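Local coordinates for protein serine acetyltransferase (Bacteroides vulgatus ATCC 8482, PDB 3F1X) that probably transfers an acetyl group from acetyl-CoA to serine, a step on the way to cysteine, and assembles from six copies of its chain, at residues 4-7 with 8-12; 83-86 with 87-90; 112-115 with 116-120; 123-126 with 127-131; 182-185 with 186-190. All blocks are in the same frame, centred on the assembly; numbering follows the deposited sequence.

The five contacts follow one another along the chain, and each joins neighbouring turns of one helix or its start. Contact 1, at the beginning of helix 7-17, stands apart on an arm, its centre about 40 to 58 Å from those of the others. Contacts 2 and 3 lie on helices 68-93 and 109-120, with centres about 10 Å apart, and touch directly. Contact 4, on helix 123-139, meets contact 3 where F119 packs on L126. Contact 5 ends helix 177-189, its centre about 20 to 24 Å from those of contacts 2 to 4, where the left-handed beta-helix begins. Contacts 2 to 4 knit the helical domain together, and all but contact 2 touch other subunits.

Contact 1 of 5, residues 4-7 with 8-12; sequences FNYT and NILTQ
The start of helix 7-17 is set here, where the loop 4-6 turns into the first helical residues and the carbonyls of Y6 and T7 accept amides of residues 9-11. The amide of L10 reaches Y6 O at 3.1 Å, whereas I9 N makes a weak, strongly bent bond to the same oxygen. One residue on, T11 N donates a hydrogen bond to T7 O at 3.1 Å. Beside the backbone the side chains of Y6 and L10 run alongside each other and point the same way, CD1 of the Y6 ring 4.0 Å from CD1 of L10. I9 turns back to the loop, its CD1 3.6 Å from N5 O. The hydroxyl of T7 lies anti to its carbonyl carbon (chi1 -57°), which turns OG1 back against the loop to accept a bond from F4 N at 2.7 Å. A water completes the link, donating to F4 O and accepting from N8 N, each at 2.8 Å. Replacing T7 by an alanine would probably leave the F4 amide without this acceptor and the loop freer to swing away from the first turn. Over the F4 ring stands the Y6 OH, 3.1 Å above the plane and offset toward the rim. Y6, N5, I9 and L10 pack on a neighbouring subunit, where Y6 meets the ring of F80 and I9 lies on L114. Such a helix N-terminus, its first amides served by loop carbonyls and a water, belongs here to an N-terminal arm that reaches across to other copies of the chain.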
loop_
_atom_site.group_PDB
_atom_site.type_symbol
_atom_site.label_atom_id
_atom_site.label_comp_id
_atom_site.label_asym_id
_atom_site.label_seq_id
_atom_site.Cartn_x
_atom_site.Cartn_y
_atom_site.Cartn_z
ATOM N N PHE A 4 20.863 0.763 28.221
ATOM C CA PHE A 4 21.491 -0.460 27.715
ATOM C C PHE A 4 22.914 -0.080 27.305
ATOM O O PHE A 4 23.288 1.087 27.369
ATOM C CB PHE A 4 20.741 -0.981 26.491
ATOM C CG PHE A 4 19.318 -1.347 26.764
ATOM C CD1 PHE A 4 19.006 -2.477 27.525
ATOM C CD2 PHE A 4 18.280 -0.565 26.261
ATOM C CE1 PHE A 4 17.676 -2.823 27.776
ATOM C CE2 PHE A 4 16.949 -0.905 26.508
ATOM C CZ PHE A 4 16.645 -2.037 27.268
ATOM N N ASN A 5 23.701 -1.051 26.866
ATOM C CA ASN A 5 25.069 -0.759 26.466
ATOM C C ASN A 5 25.125 0.068 25.184
ATOM O O ASN A 5 26.103 0.769 24.942
ATOM C CB ASN A 5 25.863 -2.062 26.306
ATOM C CG ASN A 5 25.323 -2.944 25.200
ATOM O OD1 ASN A 5 24.160 -2.826 24.805
ATOM N ND2 ASN A 5 26.159 -3.847 24.703
ATOM N N TYR A 6 24.072 0.005 24.375
ATOM C CA TYR A 6 24.031 0.761 23.125
ATOM C C TYR A 6 23.344 2.124 23.255
ATOM O O TYR A 6 23.448 2.965 22.366
ATOM C CB TYR A 6 23.337 -0.072 22.037
ATOM C CG TYR A 6 21.956 -0.569 22.403
ATOM C CD1 TYR A 6 20.866 0.296 22.449
ATOM C CD2 TYR A 6 21.746 -1.909 22.722
ATOM C CE1 TYR A 6 19.592 -0.163 22.808
ATOM C CE2 TYR A 6 20.484 -2.378 23.081
ATOM C CZ TYR A 6 19.413 -1.504 23.122
ATOM O OH TYR A 6 18.168 -1.979 23.474
ATOM N N THR A 7 22.663 2.345 24.373
ATOM C CA THR A 7 21.942 3.589 24.604
ATOM C C THR A 7 22.741 4.877 24.431
ATOM O O THR A 7 22.353 5.749 23.653
ATOM C CB THR A 7 21.318 3.601 26.006
ATOM O OG1 THR A 7 20.465 2.464 26.144
ATOM C CG2 THR A 7 20.516 4.871 26.228
ATOM N N ASN A 8 23.844 5.007 25.160
ATOM C CA ASN A 8 24.660 6.208 25.070
ATOM C C ASN A 8 25.376 6.333 23.731
ATOM O O ASN A 8 25.733 7.437 23.314
ATOM C CB ASN A 8 25.662 6.261 26.232
ATOM C CG ASN A 8 24.974 6.416 27.587
ATOM O OD1 ASN A 8 23.799 6.796 27.656
ATOM N ND2 ASN A 8 25.700 6.138 28.664
ATOM N N ILE A 9 25.573 5.211 23.047
ATOM C CA ILE A 9 26.223 5.235 21.744
ATOM C C ILE A 9 25.280 5.928 20.767
ATOM O O ILE A 9 25.696 6.776 19.983
ATOM C CB ILE A 9 26.528 3.808 21.243
ATOM C CG1 ILE A 9 27.576 3.166 22.142
ATOM C CG2 ILE A 9 27.052 3.852 19.803
ATOM C CD1 ILE A 9 27.741 1.683 21.918
ATOM N N LEU A 10 24.000 5.572 20.842
ATOM C CA LEU A 10 22.986 6.157 19.974
ATOM C C LEU A 10 22.769 7.644 20.243
ATOM O O LEU A 10 22.684 8.445 19.309
ATOM C CB LEU A 10 21.656 5.414 20.133
ATOM C CG LEU A 10 21.643 3.948 19.702
ATOM C CD1 LEU A 10 20.255 3.358 19.923
ATOM C CD2 LEU A 10 22.041 3.846 18.225
ATOM N N THR A 11 22.675 8.021 21.514
ATOM C CA THR A 11 22.452 9.424 21.849
ATOM C C THR A 11 23.637 10.285 21.426
ATOM O O THR A 11 23.464 11.390 20.905
ATOM C CB THR A 11 22.164 9.609 23.364
ATOM O OG1 THR A 11 23.172 8.947 24.140
ATOM C CG2 THR A 11 20.799 9.025 23.716
ATOM N N GLN A 12 24.845 9.780 21.629
ATOM C CA GLN A 12 26.019 10.545 21.234
ATOM C C GLN A 12 26.054 10.696 19.713
ATOM O O GLN A 12 26.450 11.744 19.197
ATOM C CB GLN A 12 27.286 9.857 21.732
ATOM C CG GLN A 12 28.569 10.617 21.410
ATOM C CD GLN A 12 28.545 12.064 21.888
ATOM O OE1 GLN A 12 28.193 12.350 23.034
ATOM N NE2 GLN A 12 28.931 12.981 21.010
HETATM O O HOH W 1 24.965 3.345 27.163
#

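Contact 2 of 5, residues 83-86 with 87-90; sequences LTEQ and ILAG
L83 carries its CG anti to the backbone N (chi1 -176°), while I87 puts CG1 anti to its own carbonyl carbon (chi1 -72°), and these two turns bring the branches together one helical turn apart. The tip of I87 comes in against the branch point of L83, CD1 of I87 lying 3.5 Å from CG of L83, and the two side chains slant across each other. CG1 of I87 sits 3.8 Å from CD1 of L83, so both methylene and methyl of the isoleucine are used. Beneath them the amide of I87 bonds to L83 O at 3.0 Å; the same 3.0 Å recurs for L88 N to T84 O and A89 N to E85 O, and G90 N meets Q86 O at 2.9 Å. E85 bends at its second torsion (65°), which carries OE2 to within 4.2 Å of CD2 of L88. Its other oxygen, OE1, is held in a salt bridge by R109, and T84 returns its hydroxyl to the carbonyl of F80. L83 and T84 face helix 109-120, while Q86 faces helix 39-53 and I87 touches V174. Pairing of apolar side chains four residues apart is the ordinary pattern of an alpha-helix buried among others, as helix 68-93 is in the helical domain that precedes the beta-helix of serine acetyltransferases.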
loop_
_atom_site.group_PDB
_atom_site.type_symbol
_atom_site.label_atom_id
_atom_site.label_comp_id
_atom_site.label_asym_id
_atom_site.label_seq_id
_atom_site.Cartn_x
_atom_site.Cartn_y
_atom_site.Cartn_z
ATOM N N LEU A 83 2.389 17.939 -11.858
ATOM C CA LEU A 83 3.450 18.693 -12.514
ATOM C C LEU A 83 3.571 20.126 -12.010
ATOM O O LEU A 83 4.667 20.675 -11.975
ATOM C CB LEU A 83 3.253 18.696 -14.035
ATOM C CG LEU A 83 4.350 19.367 -14.866
ATOM C CD1 LEU A 83 5.711 18.695 -14.620
ATOM C CD2 LEU A 83 3.986 19.279 -16.329
ATOM N N THR A 84 2.454 20.736 -11.631
ATOM C CA THR A 84 2.504 22.108 -11.126
ATOM C C THR A 84 3.361 22.145 -9.860
ATOM O O THR A 84 4.257 22.974 -9.725
ATOM C CB THR A 84 1.083 22.637 -10.792
ATOM O OG1 THR A 84 0.304 22.726 -11.995
ATOM C CG2 THR A 84 1.161 24.010 -10.140
ATOM N N GLU A 85 3.105 21.213 -8.950
ATOM C CA GLU A 85 3.845 21.154 -7.694
ATOM C C GLU A 85 5.338 20.886 -7.880
ATOM O O GLU A 85 6.162 21.496 -7.210
ATOM C CB GLU A 85 3.245 20.078 -6.789
ATOM C CG GLU A 85 3.776 20.080 -5.362
ATOM C CD GLU A 85 3.406 21.343 -4.607
ATOM O OE1 GLU A 85 2.254 21.804 -4.751
ATOM O OE2 GLU A 85 4.262 21.864 -3.861
ATOM N N GLN A 86 5.690 19.985 -8.793
ATOM C CA GLN A 86 7.092 19.654 -9.000
ATOM C C GLN A 86 7.844 20.779 -9.683
ATOM O O GLN A 86 9.017 21.024 -9.394
ATOM C CB GLN A 86 7.222 18.357 -9.795
ATOM C CG GLN A 86 6.768 17.140 -9.012
ATOM C CD GLN A 86 7.398 17.090 -7.632
ATOM O OE1 GLN A 86 6.706 17.171 -6.613
ATOM N NE2 GLN A 86 8.715 16.959 -7.593
ATOM N N ILE A 87 7.172 21.463 -10.598
ATOM C CA ILE A 87 7.801 22.577 -11.273
ATOM C C ILE A 87 8.039 23.657 -10.209
ATOM O O ILE A 87 9.076 24.318 -10.207
ATOM C CB ILE A 87 6.909 23.111 -12.417
ATOM C CG1 ILE A 87 6.905 22.104 -13.572
ATOM C CG2 ILE A 87 7.410 24.472 -12.872
ATOM C CD1 ILE A 87 6.015 22.473 -14.741
ATOM N N LEU A 88 7.084 23.818 -9.296
ATOM C CA LEU A 88 7.231 24.805 -8.229
ATOM C C LEU A 88 8.448 24.438 -7.367
ATOM O O LEU A 88 9.217 25.309 -6.957
ATOM C CB LEU A 88 5.973 24.850 -7.359
ATOM C CG LEU A 88 5.952 25.879 -6.222
ATOM C CD1 LEU A 88 6.055 27.283 -6.786
ATOM C CD2 LEU A 88 4.663 25.732 -5.429
ATOM N N ALA A 89 8.624 23.147 -7.103
ATOM C CA ALA A 89 9.764 22.700 -6.308
ATOM C C ALA A 89 11.077 23.008 -7.034
ATOM O O ALA A 89 12.064 23.419 -6.419
ATOM C CB ALA A 89 9.654 21.200 -6.022
ATOM N N GLY A 90 11.080 22.811 -8.348
ATOM C CA GLY A 90 12.269 23.081 -9.140
ATOM C C GLY A 90 12.651 24.547 -9.100
ATOM O O GLY A 90 13.808 24.887 -8.859
#

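Contact 3 of 5, residues 112-115 with 116-120; sequences ASLL and AARFI
From A112 to I120 the backbone keeps regular alpha-helical bonding, with A116 N on A112 O at 2.9 Å, A117 N on S113 O at 3.0 Å and F119 N on L115 O at 2.9 Å. These residues make up most of helix 109-120, in the helical domain, and their side chains divide between three surroundings. A116, with CB 3.4 Å from A112 O, offers a small surface on which T84 of helix 68-93 rests; S113 touches T84 too, and its hydroxyl turns back to the carbonyls of E110 and R109. F119 swings its ring out anti to the backbone N (chi1 169°), away from residues 112-115, so that it meets L83 as well as I165 and L169 of helix 155-171. Another part of the surface meets a neighbouring subunit, whose Y6 packs on S113 and A117 and whose N5 lies on L114. On the exposed side L114 and R118 run side by side and point the same way, and R118 also touches L172 of the same chain. The contact is apolar on the leucine's part: CD1 of L114 stands 3.8 Å from NE of R118 and 4.2 Å from its NH2, approaching the guanidinium obliquely, with CG of L114 3.9 Å from the same NE.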
loop_
_atom_site.group_PDB
_atom_site.type_symbol
_atom_site.label_atom_id
_atom_site.label_comp_id
_atom_site.label_asym_id
_atom_site.label_seq_id
_atom_site.Cartn_x
_atom_site.Cartn_y
_atom_site.Cartn_z
ATOM N N ALA A 112 4.214 28.312 -11.855
ATOM C CA ALA A 112 4.383 26.882 -12.074
ATOM C C ALA A 112 3.198 26.249 -12.788
ATOM O O ALA A 112 3.377 25.360 -13.614
ATOM C CB ALA A 112 4.621 26.174 -10.739
ATOM N N SER A 113 1.987 26.701 -12.483
ATOM C CA SER A 113 0.810 26.114 -13.118
ATOM C C SER A 113 0.745 26.413 -14.617
ATOM O O SER A 113 0.337 25.562 -15.403
ATOM C CB SER A 113 -0.468 26.585 -12.410
ATOM O OG SER A 113 -0.579 27.993 -12.430
ATOM N N LEU A 114 1.160 27.614 -15.017
ATOM C CA LEU A 114 1.140 27.967 -16.432
ATOM C C LEU A 114 2.217 27.173 -17.188
ATOM O O LEU A 114 1.987 26.699 -18.302
ATOM C CB LEU A 114 1.352 29.474 -16.608
ATOM C CG LEU A 114 1.183 30.040 -18.024
ATOM C CD1 LEU A 114 -0.140 29.572 -18.619
ATOM C CD2 LEU A 114 1.239 31.559 -17.973
ATOM N N LEU A 115 3.389 27.019 -16.579
ATOM C CA LEU A 115 4.455 26.251 -17.210
ATOM C C LEU A 115 3.978 24.809 -17.369
ATOM O O LEU A 115 4.201 24.179 -18.402
ATOM C CB LEU A 115 5.734 26.290 -16.359
ATOM C CG LEU A 115 6.519 27.603 -16.268
ATOM C CD1 LEU A 115 7.735 27.415 -15.373
ATOM C CD2 LEU A 115 6.963 28.042 -17.657
ATOM N N ALA A 116 3.307 24.288 -16.347
ATOM C CA ALA A 116 2.801 22.918 -16.401
ATOM C C ALA A 116 1.792 22.781 -17.534
ATOM O O ALA A 116 1.795 21.785 -18.254
ATOM C CB ALA A 116 2.159 22.538 -15.070
ATOM N N ALA A 117 0.936 23.787 -17.698
ATOM C CA ALA A 117 -0.057 23.751 -18.766
ATOM C C ALA A 117 0.649 23.861 -20.126
ATOM O O ALA A 117 0.264 23.193 -21.093
ATOM C CB ALA A 117 -1.067 24.886 -18.587
ATOM N N ARG A 118 1.682 24.698 -20.192
ATOM C CA ARG A 118 2.450 24.877 -21.427
ATOM C C ARG A 118 3.061 23.533 -21.829
ATOM O O ARG A 118 3.061 23.158 -23.004
ATOM C CB ARG A 118 3.573 25.898 -21.231
ATOM C CG ARG A 118 3.121 27.324 -20.891
ATOM C CD ARG A 118 2.473 28.035 -22.072
ATOM N NE ARG A 118 2.052 29.397 -21.741
ATOM C CZ ARG A 118 1.389 30.198 -22.574
ATOM N NH1 ARG A 118 1.075 29.773 -23.794
ATOM N NH2 ARG A 118 1.034 31.420 -22.188
ATOM N N PHE A 119 3.588 22.806 -20.848
ATOM C CA PHE A 119 4.170 21.508 -21.140
ATOM C C PHE A 119 3.113 20.580 -21.723
ATOM O O PHE A 119 3.347 19.911 -22.730
ATOM C CB PHE A 119 4.735 20.853 -19.881
ATOM C CG PHE A 119 5.110 19.420 -20.086
ATOM C CD1 PHE A 119 6.279 19.091 -20.767
ATOM C CD2 PHE A 119 4.254 18.395 -19.683
ATOM C CE1 PHE A 119 6.593 17.756 -21.053
ATOM C CE2 PHE A 119 4.551 17.059 -19.961
ATOM C CZ PHE A 119 5.726 16.740 -20.650
ATOM N N ILE A 120 1.959 20.523 -21.067
ATOM C CA ILE A 120 0.879 19.657 -21.516
ATOM C C ILE A 120 0.447 19.949 -22.945
ATOM O O ILE A 120 0.077 19.034 -23.677
ATOM C CB ILE A 120 -0.333 19.752 -20.565
ATOM C CG1 ILE A 120 -0.009 19.007 -19.267
ATOM C CG2 ILE A 120 -1.577 19.159 -21.233
ATOM C CD1 ILE A 120 -0.949 19.289 -18.133
#

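Contact 4 of 5, residues 123-126 with 127-131; sequences LPEL and RRILA
L126 O takes the amide of L130 at 2.8 Å in an almost straight bond, with an N-H...O angle of 171°, on the opening turns of helix 123-139. The leucine that donates also covers this oxygen, its CG 3.2 Å from L126 O. L126 and L130 both pack on R164 of helix 155-171, and L123 on I52 and I53 of helix 39-53, so this side packs against those two helices. R127 sends its guanidinium to the carbonyl of I52, and to L17 and S20 of a neighbouring subunit. On the outer side E125 bends at its second torsion (62°), and its two oxygens part: OE2 lies 3.6 Å from CG1 of I129, while OE1 serves R128. The R128 chain is extended from CG to NE and runs back over P124, whose carbonyl oxygen stands above one face of the guanidinium, offset toward its rim. The side chains of E125 and R128 cross at about a right angle, carboxylate and guanidinium planes 53° apart. In this salt bridge OE1 of E125 comes in at the guanidinium edge, 2.8 Å from NH1 of R128, but the hydrogen bond is bent and weak.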
loop_
_atom_site.group_PDB
_atom_site.type_symbol
_atom_site.label_atom_id
_atom_site.label_comp_id
_atom_site.label_asym_id
_atom_site.label_seq_id
_atom_site.Cartn_x
_atom_site.Cartn_y
_atom_site.Cartn_z
ATOM N N LEU A 123 2.282 17.856 -25.487
ATOM C CA LEU A 123 2.110 16.411 -25.588
ATOM C C LEU A 123 1.719 15.923 -26.983
ATOM O O LEU A 123 2.158 14.854 -27.413
ATOM C CB LEU A 123 1.090 15.929 -24.551
ATOM C CG LEU A 123 1.621 16.029 -23.116
ATOM C CD1 LEU A 123 0.527 15.710 -22.105
ATOM C CD2 LEU A 123 2.797 15.064 -22.968
ATOM N N PRO A 124 0.880 16.684 -27.707
ATOM C CA PRO A 124 0.518 16.207 -29.050
ATOM C C PRO A 124 1.753 16.121 -29.948
ATOM O O PRO A 124 1.911 15.181 -30.729
ATOM C CB PRO A 124 -0.483 17.252 -29.536
ATOM C CG PRO A 124 -1.165 17.675 -28.254
ATOM C CD PRO A 124 0.010 17.797 -27.289
ATOM N N GLU A 125 2.635 17.104 -29.820
ATOM C CA GLU A 125 3.857 17.138 -30.612
ATOM C C GLU A 125 4.803 16.036 -30.146
ATOM O O GLU A 125 5.442 15.380 -30.960
ATOM C CB GLU A 125 4.517 18.511 -30.477
ATOM C CG GLU A 125 5.839 18.681 -31.226
ATOM C CD GLU A 125 5.699 18.522 -32.729
ATOM O OE1 GLU A 125 4.689 18.994 -33.288
ATOM O OE2 GLU A 125 6.607 17.934 -33.356
ATOM N N LEU A 126 4.892 15.832 -28.834
ATOM C CA LEU A 126 5.759 14.788 -28.311
ATOM C C LEU A 126 5.306 13.441 -28.855
ATOM O O LEU A 126 6.125 12.600 -29.208
ATOM C CB LEU A 126 5.739 14.787 -26.779
ATOM C CG LEU A 126 6.410 15.997 -26.123
ATOM C CD1 LEU A 126 6.279 15.906 -24.617
ATOM C CD2 LEU A 126 7.879 16.055 -26.523
ATOM N N ARG A 127 3.995 13.247 -28.934
ATOM C CA ARG A 127 3.441 12.001 -29.452
ATOM C C ARG A 127 3.875 11.817 -30.902
ATOM O O ARG A 127 4.219 10.708 -31.314
ATOM C CB ARG A 127 1.910 12.016 -29.381
ATOM C CG ARG A 127 1.252 10.808 -30.034
ATOM C CD ARG A 127 -0.257 10.990 -30.115
ATOM N NE ARG A 127 -0.896 10.855 -28.813
ATOM C CZ ARG A 127 -2.200 11.014 -28.605
ATOM N NH1 ARG A 127 -3.001 11.317 -29.617
ATOM N NH2 ARG A 127 -2.700 10.876 -27.386
ATOM N N ARG A 128 3.852 12.905 -31.671
ATOM C CA ARG A 128 4.252 12.852 -33.076
ATOM C C ARG A 128 5.718 12.470 -33.231
ATOM O O ARG A 128 6.070 11.680 -34.107
ATOM C CB ARG A 128 4.034 14.205 -33.761
ATOM C CG ARG A 128 2.589 14.650 -33.837
ATOM C CD ARG A 128 2.456 15.925 -34.655
ATOM N NE ARG A 128 1.144 16.530 -34.462
ATOM C CZ ARG A 128 0.940 17.665 -33.808
ATOM N NH1 ARG A 128 1.963 18.323 -33.287
ATOM N NH2 ARG A 128 -0.289 18.136 -33.667
ATOM N N ILE A 129 6.577 13.034 -32.388
ATOM C CA ILE A 129 7.996 12.724 -32.477
ATOM C C ILE A 129 8.283 11.308 -32.001
ATOM O O ILE A 129 8.961 10.546 -32.680
ATOM C CB ILE A 129 8.853 13.709 -31.650
ATOM C CG1 ILE A 129 8.598 15.142 -32.117
ATOM C CG2 ILE A 129 10.331 13.366 -31.822
ATOM C CD1 ILE A 129 9.326 16.204 -31.313
ATOM N N LEU A 130 7.754 10.959 -30.835
ATOM C CA LEU A 130 7.976 9.636 -30.289
ATOM C C LEU A 130 7.473 8.578 -31.254
ATOM O O LEU A 130 8.047 7.506 -31.337
ATOM C CB LEU A 130 7.300 9.501 -28.923
ATOM C CG LEU A 130 7.977 10.381 -27.865
ATOM C CD1 LEU A 130 7.163 10.395 -26.585
ATOM C CD2 LEU A 130 9.374 9.856 -27.615
ATOM N N ALA A 131 6.405 8.884 -31.989
ATOM C CA ALA A 131 5.868 7.939 -32.959
ATOM C C ALA A 131 6.949 7.560 -33.980
ATOM O O ALA A 131 7.045 6.402 -34.388
ATOM C CB ALA A 131 4.641 8.536 -33.674
#

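Contact 5 of 5, residues 182-185 with 186-190; sequences TEMA and HSETG
CB of T189 lies 3.4 Å from A185 O, one turn back at the end of helix 177-189, and both of its branches stay near that oxygen. The methyl CG2 is 3.7 Å from A185 O. The hydroxyl OG1 takes the crowded position between backbone N and carbonyl carbon (chi1 68°), from which it donates to A185 O at 2.7 Å, coming from above the carbonyl plane, 49° out of it. The amide of T189 reaches the same oxygen at 2.7 Å, so A185 O is gripped twice by one residue; OG1 in turn is bonded to the I191 amide beyond the helix. A valine in place of T189 would probably strip A185 O of its second donor and leave the I191 amide without its hydroxyl partner. G190, the first residue past the helix, has positive phi (82°), its N bonded to H186 O at 2.8 Å. On another side the selenomethionine M184 and E188 run alongside each other, CE of M184 3.8 Å from OE2 of E188. E183 is held in a salt bridge by R179. S187 OG bonds to the carbonyl of E188 of a neighbouring subunit, so equivalent helix ends meet in the assembly. Among its neighbours, the helix lays M184 on helix 39-53 and T182, A185 and T189 on helix 155-171, while E183 and H186 touch D192 of strand 192-193, and G190 is backbone-bonded to G210, just ahead of strand 212-213.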
loop_
_atom_site.group_PDB
_atom_site.type_symbol
_atom_site.label_atom_id
_atom_site.label_comp_id
_atom_site.label_asym_id
_atom_site.label_seq_id
_atom_site.Cartn_x
_atom_site.Cartn_y
_atom_site.Cartn_z
ATOM N N THR A 182 15.594 12.526 -16.377
ATOM C CA THR A 182 16.476 11.674 -17.175
ATOM C C THR A 182 17.241 10.679 -16.315
ATOM O O THR A 182 17.474 9.547 -16.739
ATOM C CB THR A 182 17.490 12.485 -18.045
ATOM O OG1 THR A 182 18.260 13.376 -17.223
ATOM C CG2 THR A 182 16.751 13.265 -19.130
ATOM N N GLU A 183 17.634 11.084 -15.111
ATOM C CA GLU A 183 18.349 10.165 -14.230
ATOM C C GLU A 183 17.414 9.036 -13.823
ATOM O O GLU A 183 17.859 7.932 -13.506
ATOM C CB GLU A 183 18.879 10.894 -12.992
ATOM C CG GLU A 183 20.026 11.842 -13.308
ATOM C CD GLU A 183 21.259 11.114 -13.825
ATOM O OE1 GLU A 183 22.187 11.786 -14.318
ATOM O OE2 GLU A 183 21.307 9.871 -13.731
HETATM N N MSE A 184 16.114 9.321 -13.833
HETATM C CA MSE A 184 15.113 8.316 -13.493
HETATM C C MSE A 184 15.147 7.216 -14.553
HETATM O O MSE A 184 15.092 6.024 -14.235
HETATM C CB MSE A 184 13.724 8.957 -13.445
HETATM C CG MSE A 184 12.988 8.751 -12.138
HETATM SE SE MSE A 184 11.252 9.608 -12.163
HETATM C CE MSE A 184 10.329 8.343 -13.305
ATOM N N ALA A 185 15.228 7.627 -15.817
ATOM C CA ALA A 185 15.301 6.683 -16.933
ATOM C C ALA A 185 16.650 5.971 -16.854
ATOM O O ALA A 185 16.752 4.782 -17.129
ATOM C CB ALA A 185 15.184 7.424 -18.265
ATOM N N HIS A 186 17.678 6.724 -16.476
ATOM C CA HIS A 186 19.038 6.211 -16.344
ATOM C C HIS A 186 19.029 5.004 -15.397
ATOM O O HIS A 186 19.598 3.947 -15.695
ATOM C CB HIS A 186 19.928 7.333 -15.794
ATOM C CG HIS A 186 21.381 6.984 -15.699
ATOM N ND1 HIS A 186 21.916 5.835 -16.245
ATOM C CD2 HIS A 186 22.419 7.654 -15.145
ATOM C CE1 HIS A 186 23.219 5.816 -16.032
ATOM N NE2 HIS A 186 23.550 6.910 -15.366
ATOM N N SER A 187 18.351 5.167 -14.267
ATOM C CA SER A 187 18.247 4.116 -13.263
ATOM C C SER A 187 17.441 2.918 -13.763
ATOM O O SER A 187 17.860 1.781 -13.589
ATOM C CB SER A 187 17.584 4.670 -11.991
ATOM O OG SER A 187 17.364 3.636 -11.041
ATOM N N GLU A 188 16.297 3.184 -14.392
ATOM C CA GLU A 188 15.425 2.126 -14.888
ATOM C C GLU A 188 15.867 1.422 -16.169
ATOM O O GLU A 188 15.458 0.283 -16.421
ATOM C CB GLU A 188 14.001 2.662 -15.106
ATOM C CG GLU A 188 13.330 3.259 -13.870
ATOM C CD GLU A 188 11.850 3.559 -14.093
ATOM O OE1 GLU A 188 11.080 2.601 -14.336
ATOM O OE2 GLU A 188 11.452 4.748 -14.025
ATOM N N THR A 189 16.700 2.070 -16.980
ATOM C CA THR A 189 17.116 1.465 -18.250
ATOM C C THR A 189 18.613 1.360 -18.514
ATOM O O THR A 189 19.027 0.653 -19.429
ATOM C CB THR A 189 16.526 2.242 -19.444
ATOM O OG1 THR A 189 17.131 3.543 -19.498
ATOM C CG2 THR A 189 15.013 2.390 -19.294
ATOM N N GLY A 190 19.415 2.072 -17.734
ATOM C CA GLY A 190 20.849 2.052 -17.940
ATOM C C GLY A 190 21.254 3.019 -19.047
ATOM O O GLY A 190 22.431 3.091 -19.418
#